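Local coordinates for ABC transporter, periplasmic solute-binding protein (Rhizobium meliloti, PDB 4WED) that probably serves as the periplasmic substrate-binding component of an ABC transporter, capturing a solute, perhaps a peptide or a nickel or haem species, for import, at residues V276-P281 and G418-Y423; L368-D373 and L396-V401. All coordinates share one frame; numbering follows the deposited sequence.

Contact 1 (V276-P281 and G418-Y423); sequences VMAFNP and GFFLTY
An antiparallel strand pair within a beta-sheet of this family 5 solute-binding protein joins Val-276, Met-277 and Ala-278 to Phe-420, Phe-419 and Gly-418. Val-276 and Phe-420 form a hydrogen-bonded pair: Val-276 N donates to Phe-420 O at 2.8 Å, from a position tilted out of the carbonyl plane, and Phe-420 N returns a bond to Val-276 O that is almost straight, with an N-H...O angle of 179°. The next hydrogen-bonded pair is less even. Ala-278 N reaches Gly-418 O at 2.8 Å, whereas Gly-418 N to Ala-278 O is weak at 3.3 Å. Between them Met-277 and Phe-419 make the non-hydrogen-bonded pair, and their side chains share one face of the sheet. Met-277 is selenomethionine; with CG anti to the backbone N (chi1 -167°), that atom comes 3.9 Å from Phe-419 CE1, while the bend at chi3 carries the chain end away. Met-277 SE stays 5.4 Å from the centroid of the Phe-419 ring, an oblique Met-aromatic contact. On this face Leu-491 of strand 488-500 touches both side chains, and Ile-381 and Ile-385 of helix 378-392 also pack on Phe-419. The other face carries Ala-278, whose CB sits obliquely against the Phe-420 ring, 3.4 Å from Phe-420 CE1. Gly-418, its pair across the strands, adds no side chain to this face. Leu-449 lies against both Ala-278 and Phe-420. Beyond the paired residues, Thr-422 OG1 is hydrogen-bonded to Thr-274 N, tying the chain after strand 417-421 back to the start of strand 274-279. Backbone bonding thus fixes the register, while mostly apolar contacts on both faces seat this join in the buried interior of the fold.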
ATOM      1  N   VAL A 276      -7.822  -5.505   9.347  1.00 52.51           N
ATOM      2  CA  VAL A 276      -8.686  -6.671   9.218  1.00 55.26           C
ATOM      3  C   VAL A 276      -8.593  -7.401  10.521  1.00 59.10           C
ATOM      4  O   VAL A 276      -7.507  -7.559  11.066  1.00 63.15           O
ATOM      5  CB  VAL A 276      -8.197  -7.618   8.095  1.00 52.11           C
ATOM      6  CG1 VAL A 276      -9.156  -8.774   7.900  1.00 53.80           C
ATOM      7  CG2 VAL A 276      -8.067  -6.860   6.793  1.00 50.02           C
HETATM    8  N   MSE A 277      -9.719  -7.846  11.031  1.00 62.13           N
HETATM    9  CA  MSE A 277      -9.668  -8.719  12.159  1.00 67.91           C
HETATM   10  C   MSE A 277      -9.701 -10.155  11.674  1.00 69.20           C
HETATM   11  O   MSE A 277     -10.436 -10.512  10.750  1.00 63.59           O
HETATM   12  CB  MSE A 277     -10.809  -8.431  13.072  1.00 73.48           C
HETATM   13  CG  MSE A 277     -10.516  -9.156  14.371  1.00 82.76           C
HETATM   14 SE   MSE A 277     -11.927  -8.646  15.644  1.00103.42          SE
HETATM   15  CE  MSE A 277     -13.482  -9.479  14.747  1.00 97.19           C
ATOM     16  N   ALA A 278      -8.878 -10.964  12.328  1.00 57.90           N
ATOM     17  CA  ALA A 278      -8.681 -12.351  12.027  1.00 58.63           C
ATOM     18  C   ALA A 278      -9.321 -13.227  13.090  1.00 60.57           C
ATOM     19  O   ALA A 278      -9.431 -12.843  14.257  1.00 61.16           O
ATOM     20  CB  ALA A 278      -7.191 -12.650  11.988  1.00 60.38           C
ATOM     21  N   PHE A 279      -9.706 -14.425  12.666  1.00 60.98           N
ATOM     22  CA  PHE A 279     -10.391 -15.386  13.507  1.00 62.74           C
ATOM     23  C   PHE A 279      -9.486 -16.566  13.632  1.00 63.99           C
ATOM     24  O   PHE A 279      -8.879 -16.959  12.648  1.00 67.36           O
ATOM     25  CB  PHE A 279     -11.677 -15.878  12.805  1.00 60.82           C
ATOM     26  CG  PHE A 279     -12.756 -14.831  12.695  1.00 57.04           C
ATOM     27  CD1 PHE A 279     -13.364 -14.330  13.837  1.00 56.55           C
ATOM     28  CD2 PHE A 279     -13.184 -14.375  11.452  1.00 59.84           C
ATOM     29  CE1 PHE A 279     -14.373 -13.380  13.739  1.00 58.38           C
ATOM     30  CE2 PHE A 279     -14.169 -13.409  11.346  1.00 62.58           C
ATOM     31  CZ  PHE A 279     -14.774 -12.908  12.508  1.00 58.53           C
ATOM     32  N   ASN A 280      -9.433 -17.178  14.804  1.00 64.48           N
ATOM     33  CA  ASN A 280      -8.686 -18.419  14.925  1.00 65.04           C
ATOM     34  C   ASN A 280      -9.507 -19.589  15.430  1.00 65.05           C
ATOM     35  O   ASN A 280      -9.479 -19.904  16.633  1.00 67.74           O
ATOM     36  CB  ASN A 280      -7.506 -18.237  15.822  1.00 67.03           C
ATOM     37  CG  ASN A 280      -6.633 -19.454  15.824  1.00 70.12           C
ATOM     38  OD1 ASN A 280      -6.857 -20.398  15.061  1.00 74.81           O
ATOM     39  ND2 ASN A 280      -5.654 -19.453  16.674  1.00 71.19           N
ATOM     40  N   PRO A 281     -10.241 -20.249  14.515  1.00 65.80           N
ATOM     41  CA  PRO A 281     -11.181 -21.303  14.969  1.00 65.65           C
ATOM     42  C   PRO A 281     -10.470 -22.564  15.479  1.00 73.16           C
ATOM     43  O   PRO A 281     -11.040 -23.309  16.265  1.00 78.80           O
ATOM     44  CB  PRO A 281     -12.053 -21.567  13.745  1.00 64.80           C
ATOM     45  CG  PRO A 281     -11.365 -20.917  12.577  1.00 63.97           C
ATOM     46  CD  PRO A 281     -10.380 -19.911  13.080  1.00 61.45           C
ATOM     47  N   GLY A 418      -7.350 -11.384  16.420  1.00 64.53           N
ATOM     48  CA  GLY A 418      -6.201 -10.478  16.295  1.00 63.66           C
ATOM     49  C   GLY A 418      -6.301  -9.606  15.065  1.00 61.84           C
ATOM     50  O   GLY A 418      -7.157  -9.811  14.219  1.00 60.23           O
ATOM     51  N   PHE A 419      -5.392  -8.644  14.965  1.00 63.45           N
ATOM     52  CA  PHE A 419      -5.420  -7.648  13.910  1.00 62.02           C
ATOM     53  C   PHE A 419      -4.302  -7.768  12.917  1.00 62.77           C
ATOM     54  O   PHE A 419      -3.133  -7.882  13.272  1.00 62.76           O
ATOM     55  CB  PHE A 419      -5.346  -6.254  14.486  1.00 62.91           C
ATOM     56  CG  PHE A 419      -6.486  -5.910  15.398  1.00 63.05           C
ATOM     57  CD1 PHE A 419      -7.785  -6.300  15.088  1.00 64.94           C
ATOM     58  CD2 PHE A 419      -6.270  -5.154  16.518  1.00 62.06           C
ATOM     59  CE1 PHE A 419      -8.846  -5.962  15.927  1.00 64.81           C
ATOM     60  CE2 PHE A 419      -7.318  -4.824  17.370  1.00 66.93           C
ATOM     61  CZ  PHE A 419      -8.608  -5.221  17.061  1.00 66.97           C
ATOM     62  N   PHE A 420      -4.676  -7.659  11.656  1.00 60.31           N
ATOM     63  CA  PHE A 420      -3.726  -7.596  10.598  1.00 58.95           C
ATOM     64  C   PHE A 420      -3.992  -6.354   9.810  1.00 58.64           C
ATOM     65  O   PHE A 420      -5.105  -5.815   9.796  1.00 64.98           O
ATOM     66  CB  PHE A 420      -3.917  -8.784   9.679  1.00 62.78           C
ATOM     67  CG  PHE A 420      -3.509 -10.074  10.291  1.00 66.37           C
ATOM     68  CD1 PHE A 420      -4.310 -10.688  11.229  1.00 68.51           C
ATOM     69  CD2 PHE A 420      -2.326 -10.689   9.919  1.00 69.37           C
ATOM     70  CE1 PHE A 420      -3.932 -11.890  11.801  1.00 71.92           C
ATOM     71  CE2 PHE A 420      -1.941 -11.895  10.497  1.00 70.78           C
ATOM     72  CZ  PHE A 420      -2.743 -12.494  11.440  1.00 71.77           C
ATOM     73  N   LEU A 421      -2.951  -5.923   9.134  1.00 57.16           N
ATOM     74  CA  LEU A 421      -2.974  -4.827   8.201  1.00 55.97           C
ATOM     75  C   LEU A 421      -2.526  -5.400   6.905  1.00 52.23           C
ATOM     76  O   LEU A 421      -1.588  -6.109   6.898  1.00 49.59           O
ATOM     77  CB  LEU A 421      -1.971  -3.753   8.622  1.00 57.65           C
ATOM     78  CG  LEU A 421      -2.409  -2.828   9.765  1.00 57.75           C
ATOM     79  CD1 LEU A 421      -1.195  -2.077  10.245  1.00 62.10           C
ATOM     80  CD2 LEU A 421      -3.462  -1.842   9.358  1.00 56.61           C
ATOM     81  N   THR A 422      -3.226  -5.103   5.815  1.00 53.07           N
ATOM     82  CA  THR A 422      -2.756  -5.473   4.507  1.00 50.78           C
ATOM     83  C   THR A 422      -1.503  -4.688   4.111  1.00 51.77           C
ATOM     84  O   THR A 422      -1.139  -3.690   4.701  1.00 54.33           O
ATOM     85  CB  THR A 422      -3.850  -5.368   3.391  1.00 52.31           C
ATOM     86  OG1 THR A 422      -4.370  -4.029   3.258  1.00 51.12           O
ATOM     87  CG2 THR A 422      -4.985  -6.326   3.675  1.00 52.53           C
ATOM     88  N   TYR A 423      -0.837  -5.184   3.095  1.00 51.93           N
ATOM     89  CA  TYR A 423       0.405  -4.620   2.652  1.00 54.48           C
ATOM     90  C   TYR A 423       0.192  -3.268   1.963  1.00 51.48           C
ATOM     91  O   TYR A 423       1.074  -2.382   2.071  1.00 53.47           O
ATOM     92  CB  TYR A 423       1.113  -5.600   1.710  1.00 56.99           C
ATOM     93  CG  TYR A 423       1.699  -6.843   2.366  1.00 62.82           C
ATOM     94  CD1 TYR A 423       1.626  -7.032   3.721  1.00 68.21           C
ATOM     95  CD2 TYR A 423       2.384  -7.803   1.615  1.00 66.23           C
ATOM     96  CE1 TYR A 423       2.183  -8.145   4.314  1.00 72.63           C
ATOM     97  CE2 TYR A 423       2.974  -8.905   2.218  1.00 68.41           C
ATOM     98  CZ  TYR A 423       2.852  -9.068   3.576  1.00 71.82           C
ATOM     99  OH  TYR A 423       3.379 -10.135   4.256  1.00 75.80           O
TER

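Contact 2 (L368-D373 and L396-V401); sequences LVVSPD and LVIRSV
Leu-368 crosses Leu-396 on the face of the sheet covered by helix 378-392, their CD2 methyls meeting at 3.8 Å. Farther along that face, with Val-370 CG1 anti to the carbonyl carbon (chi1 -65°), Val-370 CG2 falls between the backbone N and the carbonyl carbon and meets Ile-398 CG2 at 3.9 Å, also lying over Ser-400 CA. Ala-382 of the helix touches both Leu-368 and Ile-398. Strands 362-370 and 395-400 are the parallel neighbours of a beta-alpha-beta unit, with helix 378-392 as the connection. The axes of the short segments are inclined by 21°, and the backbone bonds alternate in direction: Leu-368 N gives to Val-397 O and its carbonyl accepts from Arg-399 N, then Val-370 N gives to Arg-399 O and its own O receives Val-401 N at 2.6 Å. On the reverse face Val-369 and Arg-399 run alongside each other, Val-369 CG2 lying 3.8 Å from Arg-399 NH2, obliquely to the guanidinium. That group's charge is met by a salt bridge to Glu-367. Past the strand end, Ser-371 OG donates to Val-401 O over 2.9 Å, approaching from above the plane of the Val-401 carbonyl. Replaced by alanine, this position would probably leave Val-401 O without its hydroxyl donor and the turn less firmly held just past the strands. Pro-372 CD rests 3.5 Å from Ser-400 OG.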
ATOM      1  N   LEU A 368      -8.994 -11.291  22.437  1.00 65.36           N
ATOM      2  CA  LEU A 368      -8.426 -10.405  21.457  1.00 66.17           C
ATOM      3  C   LEU A 368      -7.007  -9.997  21.888  1.00 70.75           C
ATOM      4  O   LEU A 368      -6.811  -9.315  22.914  1.00 63.35           O
ATOM      5  CB  LEU A 368      -9.318  -9.179  21.314  1.00 67.78           C
ATOM      6  CG  LEU A 368      -8.817  -8.093  20.360  1.00 70.97           C
ATOM      7  CD1 LEU A 368      -8.247  -8.650  19.056  1.00 73.49           C
ATOM      8  CD2 LEU A 368      -9.960  -7.129  20.094  1.00 70.59           C
ATOM      9  N   VAL A 369      -6.026 -10.434  21.099  1.00 71.30           N
ATOM     10  CA  VAL A 369      -4.648 -10.129  21.369  1.00 75.27           C
ATOM     11  C   VAL A 369      -4.270  -8.886  20.585  1.00 76.85           C
ATOM     12  O   VAL A 369      -4.579  -8.782  19.402  1.00 76.43           O
ATOM     13  CB  VAL A 369      -3.706 -11.313  21.060  1.00 82.13           C
ATOM     14  CG1 VAL A 369      -2.255 -10.973  21.435  1.00 82.01           C
ATOM     15  CG2 VAL A 369      -4.142 -12.549  21.837  1.00 82.42           C
ATOM     16  N   VAL A 370      -3.631  -7.929  21.267  1.00 78.73           N
ATOM     17  CA  VAL A 370      -3.231  -6.676  20.633  1.00 82.67           C
ATOM     18  C   VAL A 370      -1.841  -6.234  21.094  1.00 89.68           C
ATOM     19  O   VAL A 370      -1.409  -6.567  22.200  1.00 92.63           O
ATOM     20  CB  VAL A 370      -4.222  -5.544  20.940  1.00 82.48           C
ATOM     21  CG1 VAL A 370      -5.588  -5.835  20.336  1.00 81.15           C
ATOM     22  CG2 VAL A 370      -4.319  -5.302  22.443  1.00 83.46           C
ATOM     23  N   SER A 371      -1.149  -5.490  20.231  1.00 94.74           N
ATOM     24  CA  SER A 371       0.094  -4.799  20.598  1.00 97.41           C
ATOM     25  C   SER A 371       0.040  -3.356  20.136  1.00 97.44           C
ATOM     26  O   SER A 371       0.097  -3.109  18.932  1.00 91.91           O
ATOM     27  CB  SER A 371       1.323  -5.471  19.979  1.00 99.19           C
ATOM     28  OG  SER A 371       2.499  -4.819  20.432  1.00100.17           O
ATOM     29  N   PRO A 372      -0.082  -2.403  21.091  1.00102.21           N
ATOM     30  CA  PRO A 372       0.009  -0.978  20.769  1.00106.65           C
ATOM     31  C   PRO A 372       1.281  -0.605  19.997  1.00108.83           C
ATOM     32  O   PRO A 372       1.227   0.286  19.147  1.00107.83           O
ATOM     33  CB  PRO A 372      -0.038  -0.314  22.149  1.00108.90           C
ATOM     34  CG  PRO A 372      -0.921  -1.220  22.936  1.00104.43           C
ATOM     35  CD  PRO A 372      -0.508  -2.603  22.492  1.00101.16           C
ATOM     36  N   ASP A 373       2.390  -1.304  20.267  1.00113.03           N
ATOM     37  CA  ASP A 373       3.656  -1.136  19.506  1.00120.21           C
ATOM     38  C   ASP A 373       3.489  -1.377  18.003  1.00122.51           C
ATOM     39  O   ASP A 373       3.911  -0.561  17.192  1.00124.57           O
ATOM     40  CB  ASP A 373       4.741  -2.101  20.008  1.00121.73           C
ATOM     41  CG  ASP A 373       5.080  -1.903  21.473  1.00125.31           C
ATOM     42  OD1 ASP A 373       4.625  -0.897  22.059  1.00123.98           O
ATOM     43  OD2 ASP A 373       5.805  -2.755  22.041  1.00132.22           O
ATOM     44  N   LEU A 396     -15.459 -10.389  25.632  1.00 67.54           N
ATOM     45  CA  LEU A 396     -14.179 -10.180  24.983  1.00 67.55           C
ATOM     46  C   LEU A 396     -13.086  -9.872  26.029  1.00 69.60           C
ATOM     47  O   LEU A 396     -13.113  -8.846  26.734  1.00 69.61           O
ATOM     48  CB  LEU A 396     -14.286  -9.066  23.937  1.00 66.33           C
ATOM     49  CG  LEU A 396     -13.109  -8.973  22.942  1.00 72.08           C
ATOM     50  CD1 LEU A 396     -13.344  -9.763  21.660  1.00 71.62           C
ATOM     51  CD2 LEU A 396     -12.812  -7.553  22.551  1.00 78.15           C
ATOM     52  N   VAL A 397     -12.145 -10.783  26.173  1.00 69.55           N
ATOM     53  CA  VAL A 397     -10.980 -10.490  26.994  1.00 72.62           C
ATOM     54  C   VAL A 397      -9.826  -9.944  26.111  1.00 75.03           C
ATOM     55  O   VAL A 397      -9.500 -10.505  25.040  1.00 66.09           O
ATOM     56  CB  VAL A 397     -10.537 -11.704  27.884  1.00 80.67           C
ATOM     57  CG1 VAL A 397     -11.737 -12.347  28.591  1.00 78.32           C
ATOM     58  CG2 VAL A 397      -9.791 -12.756  27.091  1.00 85.08           C
ATOM     59  N   ILE A 398      -9.204  -8.855  26.579  1.00 74.52           N
ATOM     60  CA  ILE A 398      -8.086  -8.244  25.875  1.00 75.97           C
ATOM     61  C   ILE A 398      -6.758  -8.589  26.541  1.00 74.96           C
ATOM     62  O   ILE A 398      -6.586  -8.416  27.740  1.00 77.29           O
ATOM     63  CB  ILE A 398      -8.241  -6.719  25.825  1.00 77.56           C
ATOM     64  CG1 ILE A 398      -9.622  -6.374  25.253  1.00 74.59           C
ATOM     65  CG2 ILE A 398      -7.114  -6.087  25.007  1.00 74.64           C
ATOM     66  CD1 ILE A 398     -10.030  -4.928  25.430  1.00 75.69           C
ATOM     67  N   ARG A 399      -5.831  -9.086  25.742  1.00 77.14           N
ATOM     68  CA  ARG A 399      -4.451  -9.276  26.150  1.00 82.06           C
ATOM     69  C   ARG A 399      -3.580  -8.306  25.302  1.00 84.11           C
ATOM     70  O   ARG A 399      -3.368  -8.510  24.088  1.00 78.96           O
ATOM     71  CB  ARG A 399      -4.062 -10.753  25.992  1.00 87.96           C
ATOM     72  CG  ARG A 399      -2.711 -11.131  26.587  1.00 95.14           C
ATOM     73  CD  ARG A 399      -2.540 -12.643  26.653  1.00101.93           C
ATOM     74  NE  ARG A 399      -2.342 -13.242  25.329  1.00108.83           N
ATOM     75  CZ  ARG A 399      -2.290 -14.553  25.090  1.00112.78           C
ATOM     76  NH1 ARG A 399      -2.429 -15.425  26.087  1.00119.75           N
ATOM     77  NH2 ARG A 399      -2.108 -14.999  23.855  1.00106.89           N
ATOM     78  N   SER A 400      -3.146  -7.225  25.961  1.00 86.46           N
ATOM     79  CA  SER A 400      -2.361  -6.123  25.370  1.00 90.84           C
ATOM     80  C   SER A 400      -0.891  -6.468  25.549  1.00 88.51           C
ATOM     81  O   SER A 400      -0.464  -6.738  26.661  1.00 90.65           O
ATOM     82  CB  SER A 400      -2.699  -4.790  26.088  1.00 96.24           C
ATOM     83  OG  SER A 400      -2.339  -3.629  25.337  1.00104.63           O
ATOM     84  N   VAL A 401      -0.116  -6.459  24.469  1.00 92.66           N
ATOM     85  CA  VAL A 401       1.246  -7.062  24.457  1.00 98.37           C
ATOM     86  C   VAL A 401       2.335  -6.107  23.892  1.00 99.06           C
ATOM     87  O   VAL A 401       2.011  -5.076  23.306  1.00101.47           O
ATOM     88  CB  VAL A 401       1.217  -8.421  23.683  1.00 98.36           C
ATOM     89  CG1 VAL A 401       2.552  -9.150  23.720  1.00106.12           C
ATOM     90  CG2 VAL A 401       0.189  -9.342  24.300  1.00 96.78           C
TER

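Contact 2 is nested within the chain loop that contact 1 closes: strand 274-279 comes first, then 362-370, helix 378-392, strand 395-400 and finally strand 417-421. The centres of the two contacts lie about 13 Å apart, on the same side of the chain's centre. Phe-419 bridges them directly, its CE2 3.6 Å from Val-370 CG1 and its CZ 3.8 Å from Leu-368 CD2, while Gly-418 CA approaches Leu-368 CD1. A backbone hydrogen bond between Val-369 and Leu-417 also links strand 362-370 to strand 417-421. The parallel beta-alpha-beta unit is thereby joined through strand 417-421 to the antiparallel sheet, and helix 378-392 packs against side chains from both contacts.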